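Putative xanthine dehydrogenase YAGS fad-binding subunit (Escherichia coli, PDB 5G5G) is the molybdenum-cofactor-binding subunit of a periplasmic aldehyde oxidase, probably oxidising aldehydes to carboxylic acids at a molybdenum centre. Local coordinates at residues C[85-97]-C[214-226]. Sequence-based numbering, arbitrary orientation.
Sequences NAGVLGKGDKNTA and DWCRTDLAKTLKV. Unlike the reference sequence in segment 85-97: Val88 (reference Ala).
Gly90 meets Thr223 where the loop 87-97 runs past the last turn of helix 213-224, and the contact is tightest there. Gly90 N donates to Thr223 O at 2.8 Å, taking up a carbonyl of the helix end. With no side chain on Gly90, its CA comes directly against Lys222 O, in a CA-H...O contact of 3.4 Å. Just beyond, a Schellman motif with Lys225 at positive phi ends the helix. Thr223 has OG1 beside its own backbone N (chi1 -54°), from where it bonds to Asp219 O and accepts a hydrogen bond from a water that also joins Gly92 N and Asn95 OD1.

Toward the start of the segment 214-226 the fit loosens and much of the link runs through single waters. One water joins Lys94 NZ to Asp219 OD1, and another, held by Lys94 N, makes a weak bond to Asp219 OD2. Lys94, bent at chi2 (-79°) and chi4, lays its end over one face of the Trp215 six-membered ring: CE is 3.5 Å from the centroid, and NZ makes a cation-pi contact at 4.1 Å. On the exposed flank, the CE of Lys222 lies 3.0 Å from Lys91 O, and the side chain comes near Asp93 without a salt bridge, NZ standing 4.2 Å from Asp93 OD1; Lys225 lays its CE against Val88 CG2.

The contact thus joins the hammerhead region to the molybdopterin-binding region, with the side chain of Trp215 about 8 Å from the bound dioxothiomolybdenum ion. Leu253 of helix 250-262 touches Thr223 and Leu224, and Leu220 packs on strands 203-208 and 231-234.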
# COMPACT_ATOMS: atom_id res chain seq x y z
N ASN C 85 27.62 -4.91 20.83
CA ASN C 85 27.95 -3.73 21.63
C ASN C 85 26.77 -3.06 22.32
O ASN C 85 26.97 -2.14 23.10
CB ASN C 85 28.83 -2.71 20.86
CG ASN C 85 28.07 -2.01 19.73
OD1 ASN C 85 26.83 -1.87 19.77
ND2 ASN C 85 28.82 -1.56 18.71
N ALA C 86 25.54 -3.52 22.04
CA ALA C 86 24.35 -2.93 22.65
C ALA C 86 24.12 -3.36 24.13
O ALA C 86 23.37 -2.70 24.83
CB ALA C 86 23.12 -3.22 21.82
N GLY C 87 24.76 -4.45 24.56
CA GLY C 87 24.56 -4.99 25.92
C GLY C 87 23.40 -5.97 25.94
O GLY C 87 22.66 -6.08 24.98
N VAL C 88 23.22 -6.67 27.05
CA VAL C 88 22.14 -7.66 27.13
C VAL C 88 20.79 -6.93 27.01
O VAL C 88 20.60 -5.87 27.59
CB VAL C 88 22.22 -8.51 28.43
CG1 VAL C 88 23.62 -9.08 28.59
CG2 VAL C 88 21.82 -7.68 29.64
N LEU C 89 19.90 -7.49 26.23
CA LEU C 89 18.59 -6.91 26.03
C LEU C 89 17.53 -7.87 26.54
O LEU C 89 17.75 -9.06 26.59
CB LEU C 89 18.33 -6.62 24.56
CG LEU C 89 19.31 -5.65 23.93
CD1 LEU C 89 19.01 -5.52 22.44
CD2 LEU C 89 19.23 -4.30 24.61
N GLY C 90 16.39 -7.32 26.93
CA GLY C 90 15.21 -8.13 27.14
C GLY C 90 14.49 -8.38 25.82
O GLY C 90 14.95 -8.01 24.76
N LYS C 91 13.31 -8.99 25.91
CA LYS C 91 12.45 -9.17 24.77
C LYS C 91 11.02 -8.86 25.17
O LYS C 91 10.54 -9.31 26.22
CB LYS C 91 12.55 -10.55 24.19
CG LYS C 91 11.77 -10.71 22.89
CD LYS C 91 12.62 -11.36 21.82
CE LYS C 91 11.89 -12.29 20.90
NZ LYS C 91 11.16 -13.37 21.65
N GLY C 92 10.36 -8.06 24.35
CA GLY C 92 9.00 -7.67 24.63
C GLY C 92 8.08 -8.85 24.44
O GLY C 92 8.35 -9.75 23.65
N ASP C 93 6.96 -8.82 25.15
CA ASP C 93 5.99 -9.93 25.08
C ASP C 93 5.27 -10.10 23.72
O ASP C 93 4.70 -11.15 23.45
CB ASP C 93 4.95 -9.76 26.20
CG ASP C 93 5.55 -10.05 27.58
OD1 ASP C 93 6.73 -10.48 27.71
OD2 ASP C 93 4.81 -9.85 28.56
N LYS C 94 5.32 -9.09 22.87
CA LYS C 94 4.64 -9.13 21.59
C LYS C 94 5.62 -9.26 20.43
O LYS C 94 5.23 -9.08 19.27
CB LYS C 94 3.83 -7.86 21.40
CG LYS C 94 2.82 -7.53 22.48
CD LYS C 94 1.58 -8.33 22.33
CE LYS C 94 0.41 -7.70 23.13
NZ LYS C 94 0.69 -7.64 24.57
N ASN C 95 6.89 -9.52 20.73
CA ASN C 95 7.91 -9.79 19.70
C ASN C 95 8.28 -11.25 19.72
O ASN C 95 8.75 -11.71 20.74
CB ASN C 95 9.16 -8.94 19.93
CG ASN C 95 8.90 -7.45 19.74
OD1 ASN C 95 9.06 -6.70 20.68
ND2 ASN C 95 8.47 -7.02 18.54
N THR C 96 8.04 -11.99 18.65
CA THR C 96 8.50 -13.36 18.54
C THR C 96 9.95 -13.33 18.06
O THR C 96 10.83 -13.76 18.80
CB THR C 96 7.65 -14.20 17.57
OG1 THR C 96 6.31 -14.19 18.05
CG2 THR C 96 8.16 -15.61 17.47
N ALA C 97 10.19 -12.83 16.86
CA ALA C 97 11.56 -12.59 16.43
C ALA C 97 12.21 -11.49 17.26
O ALA C 97 11.61 -10.45 17.58
CB ALA C 97 11.57 -12.17 14.96
N ASP C 214 0.61 2.33 25.14
CA ASP C 214 1.02 1.72 26.43
C ASP C 214 1.84 0.44 26.21
O ASP C 214 2.82 0.21 26.93
CB ASP C 214 -0.17 1.45 27.33
CG ASP C 214 0.24 1.09 28.74
OD1 ASP C 214 0.92 1.87 29.43
OD2 ASP C 214 -0.20 0.01 29.17
N TRP C 215 1.47 -0.39 25.23
CA TRP C 215 2.22 -1.62 24.94
C TRP C 215 3.61 -1.23 24.49
O TRP C 215 4.59 -1.87 24.87
CB TRP C 215 1.61 -2.40 23.79
CG TRP C 215 0.30 -3.08 24.12
CD1 TRP C 215 -0.36 -3.12 25.31
CD2 TRP C 215 -0.45 -3.87 23.20
NE1 TRP C 215 -1.55 -3.86 25.16
CE2 TRP C 215 -1.58 -4.36 23.88
CE3 TRP C 215 -0.27 -4.19 21.85
CZ2 TRP C 215 -2.52 -5.20 23.26
CZ3 TRP C 215 -1.20 -5.03 21.24
CH2 TRP C 215 -2.33 -5.48 21.93
N CYS C 216 3.69 -0.20 23.65
CA CYS C 216 5.04 0.30 23.19
C CYS C 216 5.91 0.66 24.36
O CYS C 216 7.08 0.25 24.46
CB CYS C 216 4.85 1.51 22.27
SG CYS C 216 6.38 2.18 21.55
N ARG C 217 5.37 1.45 25.27
CA ARG C 217 6.13 1.89 26.42
C ARG C 217 6.66 0.70 27.27
O ARG C 217 7.85 0.62 27.63
CB ARG C 217 5.27 2.79 27.27
CG ARG C 217 6.02 3.56 28.33
CD ARG C 217 5.01 4.23 29.20
NE ARG C 217 5.58 4.77 30.39
CZ ARG C 217 4.89 5.06 31.49
NH1 ARG C 217 3.58 4.82 31.55
NH2 ARG C 217 5.53 5.57 32.53
N THR C 218 5.76 -0.23 27.56
CA THR C 218 6.12 -1.37 28.38
C THR C 218 7.16 -2.26 27.69
O THR C 218 8.13 -2.69 28.31
CB THR C 218 4.90 -2.21 28.72
OG1 THR C 218 4.04 -1.39 29.51
CG2 THR C 218 5.28 -3.44 29.50
N ASP C 219 6.92 -2.53 26.41
CA ASP C 219 7.76 -3.44 25.63
C ASP C 219 9.11 -2.83 25.39
O ASP C 219 10.13 -3.55 25.42
CB ASP C 219 7.08 -3.87 24.34
CG ASP C 219 5.84 -4.75 24.60
OD1 ASP C 219 5.71 -5.20 25.76
OD2 ASP C 219 5.01 -5.01 23.71
N LEU C 220 9.13 -1.53 25.13
CA LEU C 220 10.47 -0.87 24.89
C LEU C 220 11.28 -0.88 26.19
O LEU C 220 12.48 -1.18 26.20
CB LEU C 220 10.30 0.56 24.40
CG LEU C 220 11.59 1.30 24.08
CD1 LEU C 220 12.48 0.51 23.14
CD2 LEU C 220 11.29 2.67 23.49
N ALA C 221 10.61 -0.53 27.29
CA ALA C 221 11.27 -0.58 28.59
C ALA C 221 11.78 -1.97 28.92
O ALA C 221 12.91 -2.10 29.38
CB ALA C 221 10.36 -0.04 29.70
N LYS C 222 11.00 -3.02 28.67
CA LYS C 222 11.47 -4.38 28.97
C LYS C 222 12.66 -4.78 28.10
O LYS C 222 13.56 -5.50 28.53
CB LYS C 222 10.34 -5.39 28.78
CG LYS C 222 10.69 -6.81 29.16
CD LYS C 222 9.43 -7.69 29.15
CE LYS C 222 9.73 -9.20 29.12
NZ LYS C 222 9.93 -9.92 30.40
N THR C 223 12.62 -4.37 26.83
CA THR C 223 13.69 -4.70 25.90
C THR C 223 14.99 -4.01 26.29
O THR C 223 16.09 -4.62 26.32
CB THR C 223 13.30 -4.32 24.45
OG1 THR C 223 12.03 -4.92 24.09
CG2 THR C 223 14.34 -4.80 23.49
N LEU C 224 14.90 -2.73 26.60
CA LEU C 224 16.05 -1.96 27.08
C LEU C 224 16.50 -2.28 28.49
O LEU C 224 17.64 -1.90 28.87
CB LEU C 224 15.73 -0.48 27.08
CG LEU C 224 15.51 0.13 25.66
CD1 LEU C 224 15.06 1.58 25.79
CD2 LEU C 224 16.80 0.02 24.87
N LYS C 225 15.62 -2.92 29.28
CA LYS C 225 15.88 -3.20 30.72
C LYS C 225 16.02 -1.93 31.52
O LYS C 225 16.97 -1.71 32.28
CB LYS C 225 17.10 -4.10 30.90
CG LYS C 225 17.03 -5.43 30.16
CD LYS C 225 18.35 -6.19 30.28
CE LYS C 225 18.14 -7.70 30.27
NZ LYS C 225 18.29 -8.31 31.64
N VAL C 226 15.05 -1.07 31.36
CA VAL C 226 14.98 0.20 32.08
C VAL C 226 13.60 0.29 32.73
O VAL C 226 12.67 -0.40 32.31
CB VAL C 226 15.24 1.45 31.20
CG1 VAL C 226 16.60 1.37 30.52
CG2 VAL C 226 14.13 1.69 30.17
O HOH W 1 11.48 -6.73 21.99
O HOH W 2 6.75 -6.83 27.19
O HOH W 3 6.87 -6.61 22.35
O HOH W 4 2.77 -5.68 25.65